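Local coordinates for protein yahD a copper inducible hydrolase (Lactococcus lactis subsp. lactis, PDB 3OG9) that binds (R)-malate and, as a copper-inducible member of the alpha/beta-hydrolase fold, probably acts as a hydrolase, at residues Y7-L21 and A36-I48. Residues are numbered along the deposited sequence; the frame is centred on the assembly and turned at random. Where two conformers were deposited one is given.
Sequences YVFKAGRKDLAPLLL and AEMIAPSHPILSI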
# COMPACT_ATOMS: atom_id res chain seq x y z
N TYR A 7 -15.82 -3.67 2.93
CA TYR A 7 -15.12 -3.37 1.66
C TYR A 7 -16.03 -2.63 0.67
O TYR A 7 -17.25 -2.68 0.79
CB TYR A 7 -14.50 -4.64 1.05
CG TYR A 7 -15.43 -5.52 0.25
CD1 TYR A 7 -15.53 -5.39 -1.13
CD2 TYR A 7 -16.24 -6.48 0.89
CE1 TYR A 7 -16.41 -6.20 -1.88
CE2 TYR A 7 -17.12 -7.28 0.17
CZ TYR A 7 -17.19 -7.15 -1.21
OH TYR A 7 -18.05 -7.97 -1.92
N VAL A 8 -15.42 -1.91 -0.28
CA VAL A 8 -16.13 -1.35 -1.45
C VAL A 8 -15.63 -2.03 -2.71
O VAL A 8 -14.41 -2.20 -2.89
CB VAL A 8 -15.82 0.17 -1.60
CG1 VAL A 8 -16.37 0.75 -2.93
CG2 VAL A 8 -16.36 0.93 -0.45
N PHE A 9 -16.55 -2.40 -3.60
CA PHE A 9 -16.17 -2.76 -4.97
C PHE A 9 -16.89 -1.83 -5.97
O PHE A 9 -18.09 -1.60 -5.83
CB PHE A 9 -16.43 -4.23 -5.28
CG PHE A 9 -16.24 -4.57 -6.73
CD1 PHE A 9 -14.96 -4.61 -7.28
CD2 PHE A 9 -17.32 -4.75 -7.56
CE1 PHE A 9 -14.77 -4.87 -8.62
CE2 PHE A 9 -17.13 -5.02 -8.90
CZ PHE A 9 -15.86 -5.07 -9.43
N LYS A 10 -16.16 -1.27 -6.92
CA LYS A 10 -16.77 -0.43 -7.96
C LYS A 10 -16.28 -0.94 -9.29
O LYS A 10 -15.07 -0.90 -9.57
CB LYS A 10 -16.38 1.03 -7.82
CG LYS A 10 -17.10 1.82 -6.77
CD LYS A 10 -16.35 3.16 -6.63
CE LYS A 10 -17.26 4.31 -6.32
NZ LYS A 10 -17.46 5.26 -7.45
N ALA A 11 -17.21 -1.43 -10.11
CA ALA A 11 -16.88 -2.27 -11.27
C ALA A 11 -15.93 -1.66 -12.33
O ALA A 11 -15.10 -2.37 -12.91
CB ALA A 11 -18.17 -2.79 -11.92
N GLY A 12 -16.06 -0.37 -12.60
CA GLY A 12 -15.27 0.27 -13.68
C GLY A 12 -15.40 -0.41 -15.03
O GLY A 12 -16.44 -1.00 -15.36
N ARG A 13 -14.34 -0.38 -15.83
CA ARG A 13 -14.31 -1.16 -17.08
C ARG A 13 -13.63 -2.48 -16.80
O ARG A 13 -12.47 -2.50 -16.38
CB ARG A 13 -13.57 -0.42 -18.18
CG ARG A 13 -14.04 0.98 -18.38
CD ARG A 13 -13.29 1.65 -19.53
NE ARG A 13 -13.85 2.98 -19.79
CZ ARG A 13 -13.29 3.88 -20.60
NH1 ARG A 13 -12.13 3.61 -21.24
NH2 ARG A 13 -13.88 5.06 -20.77
N LYS A 14 -14.36 -3.57 -17.03
CA LYS A 14 -13.90 -4.92 -16.65
C LYS A 14 -12.54 -5.38 -17.20
O LYS A 14 -11.90 -6.20 -16.57
CB LYS A 14 -14.98 -5.98 -16.95
CG LYS A 14 -15.24 -6.21 -18.43
CD LYS A 14 -16.22 -7.37 -18.67
CE LYS A 14 -15.57 -8.72 -18.44
NZ LYS A 14 -14.67 -9.14 -19.58
N ASP A 15 -12.11 -4.87 -18.36
CA ASP A 15 -10.86 -5.36 -18.98
C ASP A 15 -9.61 -4.65 -18.45
O ASP A 15 -8.48 -5.06 -18.75
CB ASP A 15 -10.92 -5.28 -20.52
CG ASP A 15 -12.09 -6.06 -21.11
OD1 ASP A 15 -13.08 -5.44 -21.53
OD2 ASP A 15 -12.05 -7.30 -21.16
N LEU A 16 -9.81 -3.58 -17.66
CA LEU A 16 -8.70 -2.81 -17.11
C LEU A 16 -8.23 -3.39 -15.78
O LEU A 16 -9.02 -4.01 -15.05
CB LEU A 16 -9.12 -1.36 -16.91
CG LEU A 16 -8.70 -0.29 -17.91
CD1 LEU A 16 -8.68 -0.79 -19.35
CD2 LEU A 16 -9.56 0.98 -17.79
N ALA A 17 -6.95 -3.19 -15.49
CA ALA A 17 -6.31 -3.70 -14.26
C ALA A 17 -7.01 -3.20 -13.00
O ALA A 17 -7.33 -2.01 -12.88
CB ALA A 17 -4.85 -3.30 -14.23
N PRO A 18 -7.24 -4.10 -12.04
CA PRO A 18 -7.95 -3.71 -10.84
C PRO A 18 -7.03 -2.95 -9.90
O PRO A 18 -5.80 -3.16 -9.89
CB PRO A 18 -8.36 -5.06 -10.25
CG PRO A 18 -7.24 -5.99 -10.66
CD PRO A 18 -6.86 -5.52 -12.04
N LEU A 19 -7.63 -2.07 -9.11
CA LEU A 19 -6.90 -1.33 -8.07
C LEU A 19 -7.29 -1.89 -6.73
O LEU A 19 -8.48 -2.07 -6.46
CB LEU A 19 -7.28 0.17 -8.13
CG LEU A 19 -7.30 0.80 -9.52
CD1 LEU A 19 -7.81 2.21 -9.39
CD2 LEU A 19 -5.91 0.74 -10.21
N LEU A 20 -6.30 -2.17 -5.87
CA LEU A 20 -6.60 -2.52 -4.45
C LEU A 20 -6.25 -1.30 -3.58
O LEU A 20 -5.10 -0.89 -3.55
CB LEU A 20 -5.74 -3.71 -3.98
CG LEU A 20 -5.92 -4.10 -2.49
CD1 LEU A 20 -7.33 -4.67 -2.28
CD2 LEU A 20 -4.84 -5.09 -1.95
N LEU A 21 -7.23 -0.73 -2.89
CA LEU A 21 -6.96 0.47 -2.09
C LEU A 21 -6.83 0.12 -0.62
O LEU A 21 -7.64 -0.64 -0.08
CB LEU A 21 -8.11 1.50 -2.25
CG LEU A 21 -8.58 1.79 -3.66
CD1 LEU A 21 -9.60 2.93 -3.60
CD2 LEU A 21 -7.41 2.06 -4.67
N ALA A 36 -8.17 7.26 -6.12
CA ALA A 36 -7.91 6.18 -7.12
C ALA A 36 -8.56 6.49 -8.46
O ALA A 36 -7.97 6.24 -9.50
CB ALA A 36 -8.42 4.81 -6.61
N GLU A 37 -9.77 7.03 -8.42
CA GLU A 37 -10.47 7.46 -9.62
C GLU A 37 -9.70 8.54 -10.42
O GLU A 37 -9.79 8.55 -11.64
CB GLU A 37 -11.90 7.91 -9.29
CG GLU A 37 -12.83 6.72 -9.04
CD GLU A 37 -14.14 7.07 -8.32
OE1 GLU A 37 -15.03 6.18 -8.29
OE2 GLU A 37 -14.30 8.20 -7.78
N MET A 38 -8.94 9.39 -9.74
CA MET A 38 -8.06 10.37 -10.42
C MET A 38 -6.78 9.74 -10.97
O MET A 38 -6.32 10.10 -12.06
CB MET A 38 -7.72 11.56 -9.50
CG MET A 38 -8.88 12.49 -9.22
SD MET A 38 -8.44 14.12 -8.54
CE MET A 38 -7.63 14.84 -9.97
N ILE A 39 -6.21 8.80 -10.22
CA ILE A 39 -4.97 8.15 -10.61
C ILE A 39 -5.15 7.19 -11.80
O ILE A 39 -4.33 7.17 -12.73
CB ILE A 39 -4.38 7.39 -9.42
CG1 ILE A 39 -3.96 8.39 -8.32
CG2 ILE A 39 -3.17 6.50 -9.84
CD1 ILE A 39 -3.56 7.69 -7.01
N ALA A 40 -6.21 6.39 -11.76
CA ALA A 40 -6.44 5.35 -12.75
C ALA A 40 -7.89 5.39 -13.20
O ALA A 40 -8.67 4.52 -12.80
CB ALA A 40 -6.10 3.99 -12.15
N PRO A 41 -8.28 6.42 -13.99
CA PRO A 41 -9.69 6.54 -14.39
C PRO A 41 -10.21 5.27 -15.07
O PRO A 41 -9.50 4.69 -15.89
CB PRO A 41 -9.67 7.71 -15.40
CG PRO A 41 -8.53 8.56 -14.95
CD PRO A 41 -7.47 7.53 -14.54
N SER A 42 -11.43 4.86 -14.70
CA SER A 42 -12.14 3.73 -15.33
C SER A 42 -11.72 2.34 -14.80
O SER A 42 -12.34 1.33 -15.15
CB SER A 42 -12.00 3.73 -16.87
OG SER A 42 -12.29 4.99 -17.49
N HIS A 43 -10.66 2.26 -13.98
CA HIS A 43 -10.21 0.94 -13.50
C HIS A 43 -11.14 0.45 -12.40
O HIS A 43 -11.57 1.23 -11.57
CB HIS A 43 -8.76 1.00 -12.98
CG HIS A 43 -7.73 1.18 -14.06
ND1 HIS A 43 -6.75 0.24 -14.31
CD2 HIS A 43 -7.50 2.19 -14.93
CE1 HIS A 43 -5.97 0.66 -15.29
NE2 HIS A 43 -6.39 1.85 -15.68
N PRO A 44 -11.44 -0.86 -12.39
CA PRO A 44 -12.23 -1.42 -11.29
C PRO A 44 -11.53 -1.13 -9.95
O PRO A 44 -10.29 -1.06 -9.90
CB PRO A 44 -12.19 -2.94 -11.54
CG PRO A 44 -11.94 -3.06 -13.04
CD PRO A 44 -11.04 -1.88 -13.38
N ILE A 45 -12.30 -1.01 -8.89
CA ILE A 45 -11.72 -0.66 -7.59
C ILE A 45 -12.16 -1.66 -6.56
O ILE A 45 -13.35 -1.94 -6.47
CB ILE A 45 -12.13 0.76 -7.14
CG1 ILE A 45 -11.33 1.82 -7.92
CG2 ILE A 45 -11.93 0.95 -5.58
CD1 ILE A 45 -11.92 3.23 -7.81
N LEU A 46 -11.20 -2.23 -5.83
CA LEU A 46 -11.46 -3.03 -4.66
C LEU A 46 -10.80 -2.35 -3.46
O LEU A 46 -9.60 -2.12 -3.47
CB LEU A 46 -10.88 -4.43 -4.82
CG LEU A 46 -11.28 -5.40 -3.69
CD1 LEU A 46 -12.80 -5.58 -3.61
CD2 LEU A 46 -10.59 -6.74 -3.93
N SER A 47 -11.58 -2.02 -2.43
CA SER A 47 -11.03 -1.29 -1.27
C SER A 47 -11.45 -2.01 -0.01
O SER A 47 -12.63 -2.12 0.25
CB SER A 47 -11.58 0.15 -1.26
OG SER A 47 -10.98 0.92 -0.22
N ILE A 48 -10.48 -2.49 0.78
CA ILE A 48 -10.77 -3.34 1.94
C ILE A 48 -10.32 -2.65 3.25
O ILE A 48 -9.15 -2.22 3.35
CB ILE A 48 -10.04 -4.72 1.81
CG1 ILE A 48 -10.52 -5.51 0.58
CG2 ILE A 48 -10.21 -5.58 3.11
CD1 ILE A 48 -9.58 -6.66 0.19
O HOH W 1 -14.05 1.72 -10.57
O HOH W 2 -9.21 0.89 1.88
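K10 O is gripped twice: I45 N donates to it at 2.9 Å, and so does a water that also donates to H43 O, tying the loop before strand 45-48 to strand 7-10. Around this point strand 45-48 runs between two neighbours, antiparallel to 7-10 and parallel to 19-21. Mutual bonds between V8 and S47 and between K10 and I45 fasten the outer edge; on the inner side L19 N donates to P44 O, L46 N to L19 O, and L21 N to L46 O.

Beyond the strands, the H43 ring is fixed both at an edge and over a face. Its ND1 donates 2.7 Å to A17 O, which lies in the ring plane and offers a lone pair, while L16 CG sits over the ring centre in a CH-pi contact, 3.9 Å from the centroid. NE2 is hydrogen-bonded to K209 NZ. Close by, R13 N binds S42 O at 2.7 Å, and the extended R13 side chain carries its guanidinium face over S42 OG without a hydrogen bond.

On the face bearing I45, helix 36-39 and A40 just beyond its end pack down: L21 CD2 touches A36 CB at 3.5 Å, and L19 sets both methyls against A40 CB. K10, bent at chi3 and chi4, crosses extended E37 at about a right angle and brings NZ to OE1 at 2.7 Å, a salt bridge at the margin of this apolar layer. On the other face Y7, F9, L20, L46 and I48 gather, with L46 CD1 3.7 Å from Y7 CD1; helix 76-97 covers much of this group.

The beta-alpha-beta crossover of an alpha/beta hydrolase sheet is thus joined to its antiparallel edge strand by backbone pairing, with waters serving K10 O and L21 O, and by mainly apolar faces, K10 and S47 (bonded to E29 O) being polar exceptions beside I45.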